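Local coordinates for Tautomerase_3 domain-containing protein (Corynebacterium halotolerans YIM 70093 = DSM 44683, PDB 7M58) that is a trimeric member of the cis-3-chloroacrylic acid dehalogenase family in the tautomerase superfamily, probably acting as a hydrolase on small carboxylate substrates, at residues 12-15 and 16-19; 68-71 and 72-75. All blocks are in the same frame, centred on the assembly; numbering follows the deposited sequence.

Contact 1 (12-15 and 16-19); sequences IDQE and RRAA
The first turn of helix 14-31 opens the crossover of a beta-alpha-beta unit, and here Ile-12 and Gln-14 pack against Arg-17. Asp-13 holds the N-cap position, but its side chain makes no capping bond. The backbone turn is closed by Arg-17 N to Asp-13 O (2.8 Å), followed by Ala-18 N to Gln-14 O and Ala-19 N to Glu-15 O. CG2 of Ile-12 lies 3.6 Å from CG of Arg-17, and the Ile-12 side chain also packs on strands 2-8 and 40-46. The Arg-17 chain runs extended from CG to NE across Asp-13 O. Its NH2 forms salt bridges with Asp-45 and with Asp-47 of a second subunit, so the guanidinium is held at a subunit interface. Arg-16 leaves the helix in another direction and passes Asp-13, with CG 3.5 Å from Asp-13 CB. Its guanidinium is salt-bridged instead to Glu-94. Gln-14 has CG anti to its N (chi1 -176°) and bends at chi2, which brings the amide back to Arg-17. The amide and guanidinium planes stand 85° apart. Arg-17 NH1 donates to Gln-14 OE1 at 3.0 Å, in the carbonyl plane, and a water accepts from Arg-17 NE at 2.7 Å.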
loop_
_atom_site.group_PDB
_atom_site.type_symbol
_atom_site.label_atom_id
_atom_site.label_comp_id
_atom_site.label_asym_id
_atom_site.label_seq_id
_atom_site.Cartn_x
_atom_site.Cartn_y
_atom_site.Cartn_z
ATOM N N ILE A 12 12.756 -13.923 -6.763
ATOM C CA ILE A 12 13.854 -12.978 -6.856
ATOM C C ILE A 12 14.904 -13.370 -5.825
ATOM O O ILE A 12 14.729 -13.106 -4.628
ATOM C CB ILE A 12 13.377 -11.536 -6.659
ATOM C CG1 ILE A 12 12.140 -11.296 -7.544
ATOM C CG2 ILE A 12 14.510 -10.566 -7.003
ATOM C CD1 ILE A 12 11.510 -9.886 -7.495
ATOM N N ASP A 13 15.968 -14.042 -6.298
ATOM C CA ASP A 13 17.292 -14.159 -5.664
ATOM C C ASP A 13 17.651 -13.011 -4.744
ATOM O O ASP A 13 17.214 -11.880 -4.962
ATOM C CB ASP A 13 18.390 -14.142 -6.737
ATOM C CG ASP A 13 18.905 -15.482 -7.073
ATOM O OD1 ASP A 13 18.544 -16.440 -6.375
ATOM O OD2 ASP A 13 19.654 -15.573 -8.073
ATOM N N GLN A 14 18.533 -13.246 -3.779
ATOM C CA GLN A 14 19.115 -12.102 -3.090
ATOM C C GLN A 14 19.977 -11.255 -4.027
ATOM O O GLN A 14 19.999 -10.021 -3.905
ATOM C CB GLN A 14 19.909 -12.545 -1.868
ATOM C CG GLN A 14 20.453 -11.370 -1.082
ATOM C CD GLN A 14 19.352 -10.426 -0.600
ATOM O OE1 GLN A 14 18.313 -10.857 -0.108
ATOM N NE2 GLN A 14 19.578 -9.131 -0.752
ATOM N N GLU A 15 20.674 -11.875 -4.986
ATOM C CA GLU A 15 21.515 -11.063 -5.857
ATOM C C GLU A 15 20.738 -10.395 -6.981
ATOM O O GLU A 15 21.198 -9.379 -7.516
ATOM C CB GLU A 15 22.641 -11.884 -6.481
ATOM C CG GLU A 15 22.328 -12.404 -7.874
ATOM C CD GLU A 15 23.424 -13.299 -8.426
ATOM O OE1 GLU A 15 24.471 -12.730 -8.814
ATOM O OE2 GLU A 15 23.246 -14.543 -8.483
ATOM N N ARG A 16 19.577 -10.939 -7.338
ATOM C CA ARG A 16 18.670 -10.305 -8.279
ATOM C C ARG A 16 17.832 -9.251 -7.562
ATOM O O ARG A 16 17.472 -8.240 -8.155
ATOM C CB ARG A 16 17.781 -11.397 -8.864
ATOM C CG ARG A 16 18.502 -12.422 -9.767
ATOM C CD ARG A 16 17.901 -12.783 -11.131
ATOM N NE ARG A 16 18.825 -13.617 -11.911
ATOM C CZ ARG A 16 18.516 -14.201 -13.075
ATOM N NH1 ARG A 16 17.270 -14.125 -13.559
ATOM N NH2 ARG A 16 19.429 -14.928 -13.727
ATOM N N ARG A 17 17.578 -9.422 -6.261
ATOM C CA ARG A 17 17.041 -8.331 -5.444
ATOM C C ARG A 17 17.996 -7.155 -5.422
ATOM O O ARG A 17 17.570 -5.999 -5.461
ATOM C CB ARG A 17 16.781 -8.772 -3.993
ATOM C CG ARG A 17 15.590 -9.640 -3.698
ATOM C CD ARG A 17 15.610 -9.891 -2.187
ATOM N NE ARG A 17 14.452 -10.608 -1.655
ATOM C CZ ARG A 17 14.352 -11.027 -0.397
ATOM N NH1 ARG A 17 15.342 -10.812 0.460
ATOM N NH2 ARG A 17 13.259 -11.647 0.013
ATOM N N ALA A 18 19.292 -7.438 -5.279
ATOM C CA ALA A 18 20.287 -6.375 -5.278
ATOM C C ALA A 18 20.307 -5.653 -6.619
ATOM O O ALA A 18 20.403 -4.419 -6.671
ATOM C CB ALA A 18 21.660 -6.960 -4.970
ATOM N N ALA A 19 20.185 -6.410 -7.716
ATOM C CA ALA A 19 20.188 -5.813 -9.048
ATOM C C ALA A 19 18.918 -5.008 -9.294
ATOM O O ALA A 19 18.970 -3.938 -9.908
ATOM C CB ALA A 19 20.355 -6.905 -10.113
HETATM O O HOH W 1 12.338 -11.110 -3.286
#

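Contact 2 (68-71 and 72-75); sequences DIRS and GRTA. With SO4 (sulfate ion), chain D.
Arg-70 and Arg-73 meet round a sulfate ion, which probably came from the crystallisation liquor. Three N-H groups from two residues converge on its O1. Arg-70 N donates to O1 at 2.9 Å and Arg-73 NE at 3.1 Å, with a weaker bond from Arg-73 NH2. The Arg-70 guanidinium presents its edge to the ion, with the sulfur close to its plane. NE of Arg-70 donates to O3; that bond is very short, so its length is doubtful. Arg-70 NH2 adds weak bonds to O3 and O4, the one to O4 nearly straight at 171°. Sulfate O4 also lies 2.9 Å from Arg-73 NH2. O2 rests against Ile-69, 3.2 Å from its CB, and His-28 NE2 gives the ion a further hydrogen bond.

The two guanidinium groups are turned 71° against each other. Arg-70 NH2 and Arg-73 NH2 approach to 3.0 Å without bonding, with the anion beside both. The chain of Arg-70 bends at chi3 (-58°), which curls NE and NH2 back to the ion that its own backbone N holds.

Further out, Glu-125 forms a salt bridge with Arg-70 NH2 and a long, weak ion pair with Arg-73. Pro-120 O accepts from Arg-70 NH1, which helps fix the rotation of that group. Gly-72 turns the chain between the two arginines. Thr-74 OG1 then caps helix 75-92 through Gln-77 N. The arrangement, one arginine at the end of a strand, a second in the loop after it and a histidine nearby, is consistent with the carboxylate-binding part of the active site in cis-3-chloroacrylic acid dehalogenases, with sulfate probably in the place of a substrate carboxylate.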
loop_
_atom_site.group_PDB
_atom_site.type_symbol
_atom_site.label_atom_id
_atom_site.label_comp_id
_atom_site.label_asym_id
_atom_site.label_seq_id
_atom_site.Cartn_x
_atom_site.Cartn_y
_atom_site.Cartn_z
ATOM N N ASP A 68 5.490 4.631 -4.338
ATOM C CA ASP A 68 4.953 5.867 -3.775
ATOM C C ASP A 68 5.947 6.982 -4.106
ATOM O O ASP A 68 7.100 6.944 -3.669
ATOM C CB ASP A 68 4.722 5.768 -2.262
ATOM C CG ASP A 68 3.534 4.842 -1.864
ATOM O OD1 ASP A 68 2.355 5.212 -2.077
ATOM O OD2 ASP A 68 3.776 3.749 -1.287
ATOM N N ILE A 69 5.509 7.952 -4.909
ATOM C CA ILE A 69 6.337 9.073 -5.338
ATOM C C ILE A 69 5.614 10.376 -5.005
ATOM O O ILE A 69 4.397 10.416 -4.794
ATOM C CB ILE A 69 6.676 9.030 -6.841
ATOM C CG1 ILE A 69 5.438 9.405 -7.669
ATOM C CG2 ILE A 69 7.257 7.668 -7.239
ATOM C CD1 ILE A 69 5.774 9.722 -9.093
ATOM N N ARG A 70 6.380 11.455 -4.965
ATOM C CA ARG A 70 5.807 12.767 -4.701
ATOM C C ARG A 70 4.956 13.253 -5.868
ATOM O O ARG A 70 5.281 13.033 -7.039
ATOM C CB ARG A 70 6.925 13.766 -4.428
ATOM C CG ARG A 70 7.342 13.777 -3.003
ATOM C CD ARG A 70 8.615 14.546 -2.773
ATOM N NE ARG A 70 9.710 14.010 -3.575
ATOM C CZ ARG A 70 10.841 14.661 -3.824
ATOM N NH1 ARG A 70 11.036 15.870 -3.319
ATOM N NH2 ARG A 70 11.771 14.105 -4.588
ATOM N N SER A 71 3.844 13.905 -5.542
ATOM C CA SER A 71 3.083 14.582 -6.581
ATOM C C SER A 71 3.809 15.857 -7.020
ATOM O O SER A 71 4.697 16.370 -6.327
ATOM C CB SER A 71 1.660 14.872 -6.103
ATOM O OG SER A 71 1.654 15.181 -4.731
ATOM N N GLY A 72 3.457 16.336 -8.219
ATOM C CA GLY A 72 4.052 17.534 -8.788
ATOM C C GLY A 72 4.990 17.289 -9.952
ATOM O O GLY A 72 5.554 18.253 -10.490
ATOM N N ARG A 73 5.152 16.039 -10.373
ATOM C CA ARG A 73 6.025 15.678 -11.481
ATOM C C ARG A 73 5.253 15.771 -12.791
ATOM O O ARG A 73 4.021 15.644 -12.819
ATOM C CB ARG A 73 6.572 14.255 -11.300
ATOM C CG ARG A 73 7.240 13.980 -9.958
ATOM C CD ARG A 73 8.696 13.613 -10.163
ATOM N NE ARG A 73 9.407 13.536 -8.903
ATOM C CZ ARG A 73 10.685 13.853 -8.758
ATOM N NH1 ARG A 73 11.392 14.275 -9.798
ATOM N NH2 ARG A 73 11.255 13.748 -7.569
ATOM N N THR A 74 5.986 16.001 -13.880
ATOM C CA THR A 74 5.336 16.130 -15.172
ATOM C C THR A 74 4.754 14.793 -15.607
ATOM O O THR A 74 5.201 13.722 -15.190
ATOM C CB THR A 74 6.309 16.631 -16.239
ATOM O OG1 THR A 74 7.214 15.585 -16.592
ATOM C CG2 THR A 74 7.094 17.838 -15.737
ATOM N N ALA A 75 3.725 14.875 -16.449
ATOM C CA ALA A 75 3.150 13.674 -17.030
ATOM C C ALA A 75 4.218 12.848 -17.730
ATOM O O ALA A 75 4.188 11.613 -17.678
ATOM C CB ALA A 75 2.025 14.041 -17.998
HETATM S S SO4 D . 9.941 11.192 -5.503
HETATM O O1 SO4 D . 8.896 12.030 -6.232
HETATM O O2 SO4 D . 9.566 9.744 -5.589
HETATM O O3 SO4 D . 10.055 11.606 -4.049
HETATM O O4 SO4 D . 11.282 11.238 -6.200
#

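From the N terminus, strand 2-8 leads into contact 1, which starts helix 14-31 before strand 40-46. Contact 1 closes before contact 2 opens, so they neither nest nor cross. Contact 2 takes in the end of strand 63-70 and the turn before helix 75-92. Each lies where strand passes to helix in one of the two beta-alpha-beta units of the four-stranded sheet. The centres of contacts 1 and 2 lie about 27 Å apart, their nearest atoms about 16 Å. Contact 1 is salt-bridged to a second subunit; contact 2 gathers round the anion and packs on a neighbouring subunit through Asp-68. Helix 14-31 links them: it begins at contact 1 and carries His-28 to the sulfate.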